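Local coordinates for protein condensin complex subunit 3 (Schizosaccharomyces pombe, PDB 5OQR) that serves as a regulatory subunit of the condensin complex, which is required to convert interphase chromatin into condensed, mitotic-like chromosomes, at residues Tyr465-Phe470 / Arg503-Glu508; Glu508-Val513 / Val525-His530; Glu429-Gly434 / Lys488-Pro493. All coordinates share one frame; numbering follows the deposited sequence.

Interaction 1 of 3, residues Tyr465-Phe470 / Arg503-Glu508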
# COMPACT_ATOMS: atom_id res chain seq x y z
N TYR A 465 -29.02 -2.74 21.39
CA TYR A 465 -28.55 -3.41 22.60
C TYR A 465 -28.56 -4.92 22.41
O TYR A 465 -27.67 -5.62 22.90
CB TYR A 465 -29.41 -3.02 23.80
CG TYR A 465 -29.20 -1.63 24.34
CD1 TYR A 465 -28.64 -0.63 23.55
CD2 TYR A 465 -29.54 -1.31 25.64
CE1 TYR A 465 -28.46 0.65 24.05
CE2 TYR A 465 -29.36 -0.05 26.15
CZ TYR A 465 -28.81 0.93 25.35
OH TYR A 465 -28.63 2.19 25.86
N VAL A 466 -29.58 -5.44 21.72
CA VAL A 466 -29.63 -6.86 21.42
C VAL A 466 -28.46 -7.25 20.52
O VAL A 466 -27.81 -8.28 20.73
CB VAL A 466 -30.98 -7.22 20.76
CG1 VAL A 466 -31.07 -8.72 20.54
CG2 VAL A 466 -32.14 -6.74 21.61
N GLN A 467 -28.18 -6.42 19.52
CA GLN A 467 -27.08 -6.70 18.60
C GLN A 467 -25.76 -6.80 19.35
O GLN A 467 -24.99 -7.74 19.14
CB GLN A 467 -27.03 -5.60 17.54
CG GLN A 467 -26.09 -5.89 16.39
CD GLN A 467 -26.08 -4.78 15.37
OE1 GLN A 467 -26.89 -3.86 15.44
NE2 GLN A 467 -25.17 -4.86 14.41
N CYS A 468 -25.49 -5.84 20.24
CA CYS A 468 -24.23 -5.87 20.98
C CYS A 468 -24.19 -7.02 21.98
O CYS A 468 -23.11 -7.48 22.35
CB CYS A 468 -24.02 -4.54 21.71
SG CYS A 468 -23.67 -3.15 20.62
N LEU A 469 -25.35 -7.48 22.45
CA LEU A 469 -25.39 -8.59 23.38
C LEU A 469 -24.81 -9.85 22.75
O LEU A 469 -23.87 -10.45 23.28
CB LEU A 469 -26.83 -8.83 23.86
CG LEU A 469 -27.11 -10.15 24.57
CD1 LEU A 469 -26.22 -10.33 25.78
CD2 LEU A 469 -28.57 -10.23 24.98
N PHE A 470 -25.36 -10.25 21.61
CA PHE A 470 -24.91 -11.46 20.93
C PHE A 470 -23.57 -11.28 20.22
O PHE A 470 -23.00 -12.27 19.76
CB PHE A 470 -25.98 -11.92 19.94
CG PHE A 470 -27.25 -12.34 20.60
CD1 PHE A 470 -27.30 -13.50 21.35
CD2 PHE A 470 -28.40 -11.58 20.50
CE1 PHE A 470 -28.46 -13.90 21.97
CE2 PHE A 470 -29.57 -11.97 21.11
CZ PHE A 470 -29.60 -13.13 21.85
N ARG A 503 -36.71 -3.81 10.25
CA ARG A 503 -36.55 -5.13 9.64
C ARG A 503 -35.08 -5.43 9.37
O ARG A 503 -34.60 -6.54 9.65
CB ARG A 503 -37.35 -5.21 8.35
CG ARG A 503 -37.49 -6.60 7.78
CD ARG A 503 -37.80 -6.54 6.31
NE ARG A 503 -38.76 -5.49 6.01
CZ ARG A 503 -38.95 -4.96 4.80
NH1 ARG A 503 -38.23 -5.39 3.76
NH2 ARG A 503 -39.85 -4.00 4.63
N GLU A 504 -34.34 -4.46 8.83
CA GLU A 504 -32.92 -4.66 8.57
C GLU A 504 -32.16 -4.90 9.87
O GLU A 504 -31.30 -5.78 9.94
CB GLU A 504 -32.35 -3.46 7.82
CG GLU A 504 -32.89 -3.32 6.41
CD GLU A 504 -32.31 -2.12 5.68
OE1 GLU A 504 -31.58 -1.33 6.31
OE2 GLU A 504 -32.59 -1.97 4.47
N LYS A 505 -32.47 -4.12 10.91
CA LYS A 505 -31.80 -4.31 12.19
C LYS A 505 -32.18 -5.64 12.82
O LYS A 505 -31.34 -6.29 13.46
CB LYS A 505 -32.14 -3.14 13.12
CG LYS A 505 -31.50 -3.23 14.50
CD LYS A 505 -29.99 -3.04 14.46
CE LYS A 505 -29.61 -1.61 14.10
NZ LYS A 505 -30.22 -0.61 15.02
N GLY A 506 -33.43 -6.06 12.65
CA GLY A 506 -33.84 -7.34 13.21
C GLY A 506 -33.12 -8.51 12.57
O GLY A 506 -32.81 -9.50 13.23
N LEU A 507 -32.85 -8.41 11.26
CA LEU A 507 -32.15 -9.50 10.58
C LEU A 507 -30.70 -9.60 11.04
O LEU A 507 -30.19 -10.70 11.23
CB LEU A 507 -32.22 -9.30 9.07
CG LEU A 507 -33.52 -9.77 8.41
CD1 LEU A 507 -33.62 -9.24 7.00
CD2 LEU A 507 -33.60 -11.29 8.41
N GLU A 508 -30.03 -8.46 11.21
CA GLU A 508 -28.68 -8.48 11.76
C GLU A 508 -28.66 -9.12 13.14
O GLU A 508 -27.72 -9.86 13.47
CB GLU A 508 -28.11 -7.07 11.82
CG GLU A 508 -28.09 -6.35 10.48
CD GLU A 508 -27.60 -4.92 10.60
OE1 GLU A 508 -26.38 -4.72 10.76
OE2 GLU A 508 -28.44 -3.99 10.54

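Interaction 2 of 3, residues Glu508-Val513 / Val525-His530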
# COMPACT_ATOMS: atom_id res chain seq x y z
N GLU A 508 -30.03 -8.46 11.21
CA GLU A 508 -28.68 -8.48 11.76
C GLU A 508 -28.66 -9.12 13.14
O GLU A 508 -27.72 -9.86 13.47
CB GLU A 508 -28.11 -7.07 11.82
CG GLU A 508 -28.09 -6.35 10.48
CD GLU A 508 -27.60 -4.92 10.60
OE1 GLU A 508 -26.38 -4.72 10.76
OE2 GLU A 508 -28.44 -3.99 10.54
N CYS A 509 -29.68 -8.86 13.95
CA CYS A 509 -29.77 -9.50 15.26
C CYS A 509 -30.02 -11.00 15.12
O CYS A 509 -29.42 -11.80 15.84
CB CYS A 509 -30.88 -8.85 16.09
SG CYS A 509 -30.54 -7.19 16.66
N LEU A 510 -30.91 -11.38 14.21
CA LEU A 510 -31.18 -12.80 13.99
C LEU A 510 -29.92 -13.53 13.54
O LEU A 510 -29.67 -14.67 13.96
CB LEU A 510 -32.30 -12.96 12.96
CG LEU A 510 -32.63 -14.38 12.51
CD1 LEU A 510 -32.86 -15.30 13.69
CD2 LEU A 510 -33.84 -14.36 11.61
N SER A 511 -29.11 -12.89 12.70
CA SER A 511 -27.89 -13.53 12.21
C SER A 511 -26.97 -13.88 13.37
O SER A 511 -26.43 -15.00 13.42
CB SER A 511 -27.18 -12.60 11.22
OG SER A 511 -28.01 -12.31 10.11
N LEU A 512 -26.77 -12.95 14.30
CA LEU A 512 -25.84 -13.18 15.40
C LEU A 512 -26.32 -14.29 16.32
O LEU A 512 -25.50 -14.94 16.98
CB LEU A 512 -25.63 -11.89 16.19
CG LEU A 512 -24.87 -10.78 15.46
CD1 LEU A 512 -24.99 -9.48 16.21
CD2 LEU A 512 -23.41 -11.16 15.30
N VAL A 513 -27.63 -14.52 16.39
CA VAL A 513 -28.13 -15.63 17.19
C VAL A 513 -27.89 -16.94 16.46
O VAL A 513 -27.65 -17.98 17.10
CB VAL A 513 -29.62 -15.43 17.51
CG1 VAL A 513 -30.17 -16.59 18.32
CG2 VAL A 513 -29.83 -14.13 18.26
N VAL A 525 -31.37 -20.68 6.99
CA VAL A 525 -30.72 -20.54 5.68
C VAL A 525 -31.73 -20.17 4.60
O VAL A 525 -31.47 -19.23 3.84
CB VAL A 525 -29.92 -21.80 5.35
CG1 VAL A 525 -29.47 -21.80 3.89
CG2 VAL A 525 -28.70 -21.92 6.25
N PRO A 526 -32.87 -20.86 4.47
CA PRO A 526 -33.83 -20.46 3.43
C PRO A 526 -34.21 -18.99 3.48
O PRO A 526 -34.38 -18.37 2.42
CB PRO A 526 -35.04 -21.37 3.72
CG PRO A 526 -34.46 -22.56 4.39
CD PRO A 526 -33.30 -22.06 5.20
N LEU A 527 -34.35 -18.43 4.68
CA LEU A 527 -34.71 -17.02 4.79
C LEU A 527 -33.65 -16.13 4.18
O LEU A 527 -33.96 -15.23 3.38
CB LEU A 527 -34.93 -16.67 6.27
CG LEU A 527 -35.26 -15.20 6.57
CD1 LEU A 527 -36.57 -14.80 5.93
CD2 LEU A 527 -35.29 -14.98 8.06
N TYR A 528 -32.38 -16.35 4.53
CA TYR A 528 -31.31 -15.51 4.03
C TYR A 528 -31.04 -15.73 2.55
O TYR A 528 -30.47 -14.84 1.90
CB TYR A 528 -30.05 -15.75 4.85
CG TYR A 528 -30.17 -15.18 6.24
CD1 TYR A 528 -30.43 -16.00 7.33
CD2 TYR A 528 -30.05 -13.81 6.46
CE1 TYR A 528 -30.56 -15.47 8.59
CE2 TYR A 528 -30.17 -13.28 7.72
CZ TYR A 528 -30.43 -14.11 8.78
OH TYR A 528 -30.54 -13.58 10.04
N LEU A 529 -31.44 -16.88 1.99
CA LEU A 529 -31.42 -17.03 0.54
C LEU A 529 -32.54 -16.22 -0.10
O LEU A 529 -32.34 -15.59 -1.14
CB LEU A 529 -31.54 -18.51 0.17
CG LEU A 529 -30.40 -19.40 0.65
CD1 LEU A 529 -30.77 -20.86 0.47
CD2 LEU A 529 -29.11 -19.08 -0.08
N HIS A 530 -33.72 -16.23 0.51
CA HIS A 530 -34.81 -15.38 0.04
C HIS A 530 -34.46 -13.91 0.17
O HIS A 530 -34.93 -13.09 -0.62
CB HIS A 530 -36.09 -15.70 0.83
CG HIS A 530 -37.28 -14.91 0.37
ND1 HIS A 530 -37.78 -13.85 1.08
CD2 HIS A 530 -38.07 -15.04 -0.72
CE1 HIS A 530 -38.83 -13.35 0.45
NE2 HIS A 530 -39.03 -14.06 -0.65

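Interaction 3 of 3, residues Glu429-Gly434 / Lys488-Pro493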
# COMPACT_ATOMS: atom_id res chain seq x y z
N GLU A 429 -35.97 -2.67 30.58
CA GLU A 429 -36.33 -1.37 31.14
C GLU A 429 -36.40 -0.31 30.04
O GLU A 429 -37.35 0.49 30.00
CB GLU A 429 -35.32 -0.97 32.21
CG GLU A 429 -35.34 -1.89 33.42
CD GLU A 429 -34.30 -1.51 34.46
OE1 GLU A 429 -33.51 -0.58 34.21
OE2 GLU A 429 -34.27 -2.15 35.54
N VAL A 430 -35.41 -0.28 29.15
CA VAL A 430 -35.46 0.66 28.03
C VAL A 430 -36.66 0.36 27.14
O VAL A 430 -37.21 1.26 26.50
CB VAL A 430 -34.14 0.60 27.23
CG1 VAL A 430 -34.17 1.59 26.07
CG2 VAL A 430 -32.96 0.88 28.14
N PHE A 431 -37.08 -0.90 27.09
CA PHE A 431 -38.24 -1.27 26.28
C PHE A 431 -39.54 -0.82 26.93
O PHE A 431 -40.49 -0.45 26.23
CB PHE A 431 -38.25 -2.78 26.06
CG PHE A 431 -39.22 -3.24 25.01
CD1 PHE A 431 -39.11 -2.82 23.70
CD2 PHE A 431 -40.24 -4.12 25.34
CE1 PHE A 431 -40.00 -3.25 22.74
CE2 PHE A 431 -41.13 -4.56 24.39
CZ PHE A 431 -41.01 -4.12 23.08
N GLU A 432 -39.60 -0.83 28.26
CA GLU A 432 -40.80 -0.37 28.96
C GLU A 432 -41.02 1.13 28.75
O GLU A 432 -42.16 1.57 28.57
CB GLU A 432 -40.69 -0.68 30.45
CG GLU A 432 -40.85 -2.16 30.78
CD GLU A 432 -40.58 -2.47 32.24
OE1 GLU A 432 -41.06 -3.51 32.73
OE2 GLU A 432 -39.89 -1.66 32.90
N GLN A 433 -39.95 1.92 28.77
CA GLN A 433 -40.06 3.35 28.54
C GLN A 433 -40.89 3.64 27.29
O GLN A 433 -41.92 4.33 27.35
CB GLN A 433 -38.68 3.98 28.40
CG GLN A 433 -37.93 4.16 29.71
CD GLN A 433 -36.75 5.12 29.57
OE1 GLN A 433 -35.60 4.71 29.66
NE2 GLN A 433 -37.05 6.39 29.34
N GLY A 434 -40.45 3.12 26.15
CA GLY A 434 -41.11 3.42 24.88
C GLY A 434 -42.57 3.02 24.83
O GLY A 434 -43.29 3.50 23.95
N LYS A 488 -38.48 -13.99 20.81
CA LYS A 488 -39.93 -13.78 20.83
C LYS A 488 -40.27 -12.31 21.02
O LYS A 488 -41.21 -11.80 20.39
CB LYS A 488 -40.57 -14.61 21.93
CG LYS A 488 -40.54 -16.11 21.68
CD LYS A 488 -41.56 -16.85 22.52
CE LYS A 488 -41.16 -16.94 23.99
NZ LYS A 488 -41.58 -18.24 24.59
N THR A 489 -39.53 -11.60 21.87
CA THR A 489 -39.93 -10.26 22.26
C THR A 489 -39.50 -9.19 21.27
O THR A 489 -40.21 -8.20 21.08
CB THR A 489 -39.37 -9.93 23.65
OG1 THR A 489 -39.70 -10.99 24.56
CG2 THR A 489 -39.95 -8.63 24.17
N LEU A 490 -38.35 -9.36 20.62
CA LEU A 490 -37.78 -8.27 19.83
C LEU A 490 -37.38 -8.68 18.41
O LEU A 490 -37.80 -8.03 17.44
CB LEU A 490 -36.57 -7.69 20.55
CG LEU A 490 -36.92 -7.02 21.88
CD1 LEU A 490 -36.02 -7.53 22.98
CD2 LEU A 490 -36.82 -5.52 21.76
N ILE A 491 -36.58 -9.73 18.27
CA ILE A 491 -35.97 -10.03 16.98
C ILE A 491 -37.03 -10.43 15.95
O ILE A 491 -37.12 -9.82 14.88
CB ILE A 491 -34.89 -11.13 17.13
CG1 ILE A 491 -33.72 -10.58 17.95
CG2 ILE A 491 -34.40 -11.61 15.77
CD1 ILE A 491 -32.79 -11.64 18.47
N ILE A 492 -37.82 -11.45 16.26
CA ILE A 492 -38.86 -11.88 15.32
C ILE A 492 -39.84 -10.76 15.03
O ILE A 492 -40.09 -10.48 13.84
CB ILE A 492 -39.55 -13.16 15.83
CG1 ILE A 492 -38.53 -14.25 16.17
CG2 ILE A 492 -40.54 -13.67 14.78
CD1 ILE A 492 -37.73 -14.76 15.01
N PRO A 493 -40.42 -10.07 16.02
CA PRO A 493 -41.26 -8.91 15.70
C PRO A 493 -40.57 -7.90 14.80
O PRO A 493 -41.21 -7.32 13.92
CB PRO A 493 -41.56 -8.32 17.08
CG PRO A 493 -41.43 -9.46 18.02
CD PRO A 493 -40.36 -10.34 17.47

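Interaction 1 of 3, residues Tyr465-Phe470 / Arg503-Glu508
Q467 sets its amide oxygen against the aliphatic chain of K505, and its NE2 near the carboxylate of E508. Its CG is anti to the backbone N (chi1 -170°) and the rest of the chain is extended, so the amide is carried well out from its own helix. The amide oxygen does the touching toward K505: Q467 OE1 lies 3.4 Å from K505 CD and 3.8 Å from K505 CE. The glutamine runs roughly perpendicular to the lysine. K505 is bent at chi2, chi3 and chi4. Its methylenes therefore meet the amide, while its NZ turns to a hydrogen bond with the hydroxyl of S464, one residue before the segment 465-470. The lysine thus gives carbon to Q467 and its charged end to S464, a turn earlier on the helix of Q467. On the nitrogen side, Q467 NE2 comes within 3.8 Å of E508 OE1. The amide and carboxylate planes are 62° apart, and no hydrogen bond joins the two groups. Nearby, Q467 also touches C509 and L512, and F470 of the same helix packs on L512 and V513. All three touching residues are partly exposed, and the patch lies at the surface. Helix 457-471 packs here on helix 500-514 of HEAT repeat 7, consistent with the stacked helices of an alpha-solenoid.

Interaction 2 of 3, residues Glu508-Val513 / Val525-His530
Y528 reaches from helix 525-530 to L510 and S511 with its phenol end. Its CB points toward helix 508-513, and CG lies anti to the carbonyl carbon (chi1 -71°), which carries the ring across the gap between the helices. Along the ring, Y528 CE2 lies 3.4 Å from S511 OG, and Y528 CZ is about as near to the same oxygen. At the tip, Y528 OH is 2.8 Å from S511 OG. The same hydroxyl sits against L510, with CG at 3.3 Å from Y528 OH. Y528 OH is probably hydrogen-bonded to L507 O, the carbonyl oxygen one turn before S511. S511 OG is also bonded to that carbonyl and to the hydroxyl of T546, so this buried polar cluster has partners on three helices. Beside it, L510 CD2 meets L527 CD2 at 3.9 Å and extends the contact with carbon. Replacing the tyrosine by alanine removes the phenol, and the L507 carbonyl would probably lose that partner while a gap opened beside L510 and S511. The axes of segments 508-513 and 525-530 come within 12.1 Å, their directions 144° apart, a roughly antiparallel pairing. The arrangement joins HEAT repeats 7 and 8, and consecutive, roughly antiparallel helices are characteristic of the HEAT alpha-solenoid.

Interaction 3 of 3, residues Glu429-Gly434 / Lys488-Pro493
F431 places its ring against L490 and T489 of helix 488-493. The CG of F431 is anti to the backbone N (chi1 -168°), so the ring extends across to the neighbouring helix. The side chains of L490 and F431 run alongside, pointing opposite ways. One methyl of the leucine does the touching: L490 CD2 lies 4.0 Å from F431 CE1 and equally near to F431 CD1. T489 meets a different part of the ring, where its methyl CG2 is 4.2 Å from F431 CE2. Both methyls lie on the same side of the ring plane and approach it obliquely. The T489 hydroxyl is hydrogen-bonded to the carbonyl of D485 in its own helix, which leaves the methyl for F431. The backbone has a wider pi-type turn at 488-491, where both partners sit. C462 of helix 457-471 touches F431 and L490, and H435 meets the phenylalanine ring edge-to-face. The contact thus brings helix 416-434 against helix 480-495, with helix 457-471 beside both. No hydrogen bond or charge pair links the two segments. Only methyl groups and ring carbons meet, so the contact depends on shape and on the removal of apolar surface from water, and has little directional preference.

Overall arrangement
The three contacts lie in one run of the helical solenoid, on the same side of the chain's centre. Interactions 1 and 2 have centres about 11 Å apart and share E508 on helix 500-514. They are coupled through the L507 carbonyl, which probably accepts a hydrogen bond from Y528 OH at 3.1 Å from L507 O. Interaction 3 lies about 12 Å from interaction 1 and about 19 Å from interaction 2, centre to centre. I491 connects it to both, touching V466 and F470 on one helix and C509, L510 and V513 on another. In interaction 2, S511 and L512 also pack on apolar side chains of another protein chain.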